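Pyridoxine 4-oxidase (Mesorhizobium loti, PDB 4HA6) probably oxidises the 4-hydroxymethyl group of pyridoxine to an aldehyde, as an FAD-dependent oxidase of the GMC oxidoreductase family. Local coordinates at residues Ala322-Val335 with Arg397-Gly409. Sequence-based numbering, arbitrary orientation.
Sequences ADSFTAAGQPEIVV and RFRRALEASRTIG
Ile333 and Val335, on a strand of the antiparallel sheet, press their branched side chains against small residues of helix 392-409, which covers this side of what is probably the substrate-binding domain. Ile333 straddles Ala401: CG2 meets Ala401 CB at 3.8 Å, while CD1 reaches Ala404 CB, also at 3.8 Å. In Val335, chi1 of 172° spreads both methyls across Ser405, CG1 toward OG and CG2 3.6 Å from Ser405 N. Alanine and serine suit the close approach, 7.9 Å between the axes of 333-335 and 397-409; Asn298 satisfies Ser405 OG. Farther along, Phe325 CE1 lies 4.0 Å from Ile408 CG1, and CE2 nears the Thr407 methyl. Val334 points away from the helix, its side chain about 9 Å from bound pyridoxamine.

At the other end, Glu332 OE2 forms a salt bridge with Arg397 NH2 (3.3 Å), carboxylate and guanidinium planes 47° apart. Within its own segment, OE1 accepts a nearly straight hydrogen bond from Ala322 N (2.8 Å, 170°) through its anti lone pair, positioning the carboxylate. A glutamine here, lacking the charge, would probably leave Arg397 less compensated beside like-charged Arg393 and freer to turn. Ala322 CB packs over a guanidinium face. The chemistry implies a helix seated by apolar packing, with one ion pair at a partly exposed margin.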
loop_
_atom_site.group_PDB
_atom_site.type_symbol
_atom_site.label_atom_id
_atom_site.label_comp_id
_atom_site.label_asym_id
_atom_site.label_seq_id
_atom_site.Cartn_x
_atom_site.Cartn_y
_atom_site.Cartn_z
ATOM N N ALA A 322 12.582 10.616 -14.945
ATOM C CA ALA A 322 11.622 10.975 -15.981
ATOM C C ALA A 322 12.265 11.428 -17.302
ATOM O O ALA A 322 11.592 11.436 -18.328
ATOM C CB ALA A 322 10.677 12.034 -15.469
ATOM N N ASP A 323 13.544 11.802 -17.290
ATOM C CA ASP A 323 14.151 12.412 -18.485
ATOM C C ASP A 323 15.316 11.617 -19.082
ATOM O O ASP A 323 15.972 12.070 -20.030
ATOM C CB ASP A 323 14.598 13.857 -18.200
ATOM C CG ASP A 323 15.591 13.951 -17.049
ATOM O OD1 ASP A 323 15.998 12.899 -16.508
ATOM O OD2 ASP A 323 15.972 15.081 -16.681
ATOM N N SER A 324 15.571 10.436 -18.530
ATOM C CA SER A 324 16.733 9.657 -18.941
ATOM C C SER A 324 16.690 8.222 -18.446
ATOM O O SER A 324 16.337 7.956 -17.294
ATOM C CB SER A 324 18.005 10.312 -18.414
ATOM O OG SER A 324 19.095 9.414 -18.498
ATOM N N PHE A 325 17.077 7.293 -19.307
ATOM C CA PHE A 325 17.135 5.895 -18.897
ATOM C C PHE A 325 18.455 5.558 -18.193
ATOM O O PHE A 325 18.580 4.508 -17.567
ATOM C CB PHE A 325 16.931 4.973 -20.103
ATOM C CG PHE A 325 15.559 5.058 -20.707
ATOM C CD1 PHE A 325 14.480 4.410 -20.109
ATOM C CD2 PHE A 325 15.351 5.764 -21.878
ATOM C CE1 PHE A 325 13.213 4.475 -20.664
ATOM C CE2 PHE A 325 14.096 5.836 -22.448
ATOM C CZ PHE A 325 13.018 5.183 -21.842
ATOM N N THR A 326 19.435 6.454 -18.285
ATOM C CA THR A 326 20.772 6.172 -17.755
ATOM C C THR A 326 21.028 6.847 -16.419
ATOM O O THR A 326 21.950 6.477 -15.692
ATOM C CB THR A 326 21.880 6.619 -18.741
ATOM O OG1 THR A 326 21.627 7.968 -19.179
ATOM C CG2 THR A 326 21.920 5.680 -19.947
ATOM N N ALA A 327 20.218 7.847 -16.100
ATOM C CA ALA A 327 20.390 8.577 -14.850
ATOM C C ALA A 327 19.966 7.740 -13.638
ATOM O O ALA A 327 19.007 6.954 -13.703
ATOM C CB ALA A 327 19.626 9.883 -14.898
ATOM N N ALA A 328 20.682 7.934 -12.531
ATOM C CA ALA A 328 20.471 7.182 -11.300
ATOM C C ALA A 328 19.696 8.022 -10.286
ATOM O O ALA A 328 19.301 9.165 -10.576
ATOM C CB ALA A 328 21.816 6.755 -10.721
ATOM N N GLY A 329 19.481 7.463 -9.098
ATOM C CA GLY A 329 18.924 8.237 -7.996
ATOM C C GLY A 329 17.497 7.871 -7.645
ATOM O O GLY A 329 17.078 6.721 -7.838
ATOM N N GLN A 330 16.744 8.845 -7.136
ATOM C CA GLN A 330 15.366 8.599 -6.720
ATOM C C GLN A 330 14.437 8.481 -7.919
ATOM O O GLN A 330 14.487 9.318 -8.824
ATOM C CB GLN A 330 14.866 9.715 -5.819
ATOM C CG GLN A 330 13.513 9.404 -5.213
ATOM C CD GLN A 330 13.007 10.535 -4.376
ATOM O OE1 GLN A 330 13.265 11.690 -4.701
ATOM N NE2 GLN A 330 12.284 10.224 -3.282
ATOM N N PRO A 331 13.603 7.426 -7.950
ATOM C CA PRO A 331 12.711 7.275 -9.111
ATOM C C PRO A 331 11.774 8.464 -9.258
ATOM O O PRO A 331 11.446 9.106 -8.254
ATOM C CB PRO A 331 11.889 6.025 -8.771
ATOM C CG PRO A 331 12.748 5.227 -7.809
ATOM C CD PRO A 331 13.565 6.259 -7.042
ATOM N N GLU A 332 11.353 8.746 -10.491
ATOM C CA GLU A 332 10.309 9.742 -10.739
ATOM C C GLU A 332 9.119 9.114 -11.467
ATOM O O GLU A 332 7.976 9.539 -11.291
ATOM C CB GLU A 332 10.849 10.914 -11.567
ATOM C CG GLU A 332 12.028 11.617 -10.943
ATOM C CD GLU A 332 12.495 12.782 -11.785
ATOM O OE1 GLU A 332 12.855 12.562 -12.971
ATOM O OE2 GLU A 332 12.490 13.917 -11.259
ATOM N N ILE A 333 9.389 8.112 -12.300
ATOM C CA ILE A 333 8.318 7.395 -12.990
ATOM C C ILE A 333 8.583 5.896 -12.918
ATOM O O ILE A 333 9.638 5.460 -12.438
ATOM C CB ILE A 333 8.167 7.829 -14.483
ATOM C CG1 ILE A 333 9.475 7.585 -15.247
ATOM C CG2 ILE A 333 7.730 9.284 -14.617
ATOM C CD1 ILE A 333 9.474 8.114 -16.683
ATOM N N VAL A 334 7.624 5.113 -13.402
ATOM C CA VAL A 334 7.739 3.658 -13.424
ATOM C C VAL A 334 6.998 3.135 -14.651
ATOM O O VAL A 334 5.966 3.687 -15.043
ATOM C CB VAL A 334 7.143 3.020 -12.140
ATOM C CG1 VAL A 334 5.706 3.459 -11.940
ATOM C CG2 VAL A 334 7.244 1.482 -12.188
ATOM N N VAL A 335 7.557 2.112 -15.292
ATOM C CA VAL A 335 6.866 1.415 -16.369
ATOM C C VAL A 335 6.922 -0.057 -16.020
ATOM O O VAL A 335 8.005 -0.595 -15.802
ATOM C CB VAL A 335 7.532 1.631 -17.751
ATOM C CG1 VAL A 335 6.880 0.734 -18.794
ATOM C CG2 VAL A 335 7.441 3.089 -18.174
ATOM N N ARG A 397 4.693 14.807 -15.414
ATOM C CA ARG A 397 5.413 13.561 -15.147
ATOM C C ARG A 397 4.743 12.314 -15.768
ATOM O O ARG A 397 5.440 11.403 -16.228
ATOM C CB ARG A 397 5.581 13.355 -13.635
ATOM C CG ARG A 397 6.610 14.254 -12.986
ATOM C CD ARG A 397 8.010 13.731 -13.289
ATOM N NE ARG A 397 9.069 14.596 -12.774
ATOM C CZ ARG A 397 9.827 15.382 -13.538
ATOM N NH1 ARG A 397 9.642 15.422 -14.860
ATOM N NH2 ARG A 397 10.772 16.125 -12.978
ATOM N N PHE A 398 3.408 12.261 -15.765
ATOM C CA PHE A 398 2.689 11.129 -16.371
ATOM C C PHE A 398 2.855 11.093 -17.895
ATOM O O PHE A 398 2.799 10.018 -18.495
ATOM C CB PHE A 398 1.198 11.176 -16.033
ATOM C CG PHE A 398 0.717 9.999 -15.217
ATOM C CD1 PHE A 398 0.651 8.727 -15.774
ATOM C CD2 PHE A 398 0.313 10.173 -13.901
ATOM C CE1 PHE A 398 0.199 7.628 -15.005
ATOM C CE2 PHE A 398 -0.134 9.093 -13.130
ATOM C CZ PHE A 398 -0.193 7.820 -13.686
ATOM N N ARG A 399 3.026 12.262 -18.519
ATOM C CA ARG A 399 3.416 12.317 -19.931
ATOM C C ARG A 399 4.789 11.671 -20.093
ATOM O O ARG A 399 5.012 10.883 -21.020
ATOM C CB ARG A 399 3.481 13.760 -20.450
ATOM C CG ARG A 399 2.131 14.440 -20.600
ATOM C CD ARG A 399 2.284 15.840 -21.188
ATOM N NE ARG A 399 1.186 16.682 -20.718
ATOM C CZ ARG A 399 1.306 17.966 -20.399
ATOM N NH1 ARG A 399 2.482 18.590 -20.512
ATOM N NH2 ARG A 399 0.241 18.634 -19.985
ATOM N N ARG A 400 5.709 12.011 -19.197
ATOM C CA ARG A 400 7.044 11.418 -19.246
ATOM C C ARG A 400 6.944 9.901 -19.080
ATOM O O ARG A 400 7.650 9.141 -19.766
ATOM C CB ARG A 400 7.969 12.031 -18.189
ATOM C CG ARG A 400 8.133 13.567 -18.261
ATOM C CD ARG A 400 8.913 14.043 -19.497
ATOM N NE ARG A 400 8.087 14.099 -20.709
ATOM C CZ ARG A 400 7.233 15.085 -21.005
ATOM N NH1 ARG A 400 7.074 16.120 -20.183
ATOM N NH2 ARG A 400 6.527 15.034 -22.131
ATOM N N ALA A 401 6.036 9.451 -18.210
ATOM C CA ALA A 401 5.914 8.007 -17.948
ATOM C C ALA A 401 5.371 7.293 -19.183
ATOM O O ALA A 401 5.918 6.258 -19.595
ATOM C CB ALA A 401 5.025 7.730 -16.735
ATOM N N LEU A 402 4.296 7.836 -19.762
ATOM C CA LEU A 402 3.708 7.267 -20.986
ATOM C C LEU A 402 4.760 7.257 -22.076
ATOM O O LEU A 402 4.864 6.305 -22.861
ATOM C CB LEU A 402 2.551 8.125 -21.483
ATOM C CG LEU A 402 1.339 7.485 -22.186
ATOM C CD1 LEU A 402 0.662 8.486 -23.105
ATOM C CD2 LEU A 402 1.629 6.165 -22.913
ATOM N N GLU A 403 5.535 8.331 -22.153
ATOM C CA GLU A 403 6.554 8.382 -23.190
ATOM C C GLU A 403 7.626 7.345 -22.954
ATOM O O GLU A 403 8.151 6.773 -23.905
ATOM C CB GLU A 403 7.148 9.783 -23.318
ATOM C CG GLU A 403 6.158 10.737 -23.932
ATOM C CD GLU A 403 6.717 12.111 -24.125
ATOM O OE1 GLU A 403 7.648 12.487 -23.371
ATOM O OE2 GLU A 403 6.214 12.809 -25.030
ATOM N N ALA A 404 7.950 7.093 -21.691
ATOM C CA ALA A 404 8.986 6.111 -21.403
ATOM C C ALA A 404 8.466 4.734 -21.780
ATOM O O ALA A 404 9.203 3.902 -22.322
ATOM C CB ALA A 404 9.389 6.161 -19.946
ATOM N N SER A 405 7.183 4.510 -21.498
ATOM C CA SER A 405 6.547 3.220 -21.745
ATOM C C SER A 405 6.541 2.871 -23.233
ATOM O O SER A 405 6.831 1.732 -23.631
ATOM C CB SER A 405 5.103 3.246 -21.226
ATOM O OG SER A 405 4.497 1.981 -21.393
ATOM N N ARG A 406 6.175 3.839 -24.060
ATOM C CA ARG A 406 6.113 3.581 -25.489
ATOM C C ARG A 406 7.514 3.345 -26.066
ATOM O O ARG A 406 7.688 2.465 -26.904
ATOM C CB ARG A 406 5.363 4.706 -26.201
ATOM C CG ARG A 406 3.921 4.857 -25.680
ATOM C CD ARG A 406 3.141 5.878 -26.481
ATOM N NE ARG A 406 2.848 5.370 -27.813
ATOM C CZ ARG A 406 2.611 6.141 -28.868
ATOM N NH1 ARG A 406 2.639 7.462 -28.746
ATOM N NH2 ARG A 406 2.352 5.590 -30.047
ATOM N N THR A 407 8.509 4.093 -25.582
ATOM C CA THR A 407 9.895 3.888 -26.018
ATOM C C THR A 407 10.312 2.441 -25.724
ATOM O O THR A 407 10.799 1.726 -26.612
ATOM C CB THR A 407 10.877 4.887 -25.351
ATOM O OG1 THR A 407 10.523 6.226 -25.723
ATOM C CG2 THR A 407 12.312 4.631 -25.787
ATOM N N ILE A 408 10.099 1.999 -24.488
ATOM C CA ILE A 408 10.408 0.617 -24.123
ATOM C C ILE A 408 9.563 -0.354 -24.945
ATOM O O ILE A 408 10.098 -1.304 -25.518
ATOM C CB ILE A 408 10.200 0.334 -22.630
ATOM C CG1 ILE A 408 11.188 1.153 -21.789
ATOM C CG2 ILE A 408 10.370 -1.165 -22.357
ATOM C CD1 ILE A 408 10.864 1.185 -20.307
ATOM N N GLY A 409 8.254 -0.107 -25.009
ATOM C CA GLY A 409 7.344 -0.971 -25.750
ATOM C C GLY A 409 7.716 -1.263 -27.200
ATOM O O GLY A 409 7.431 -2.355 -27.710
#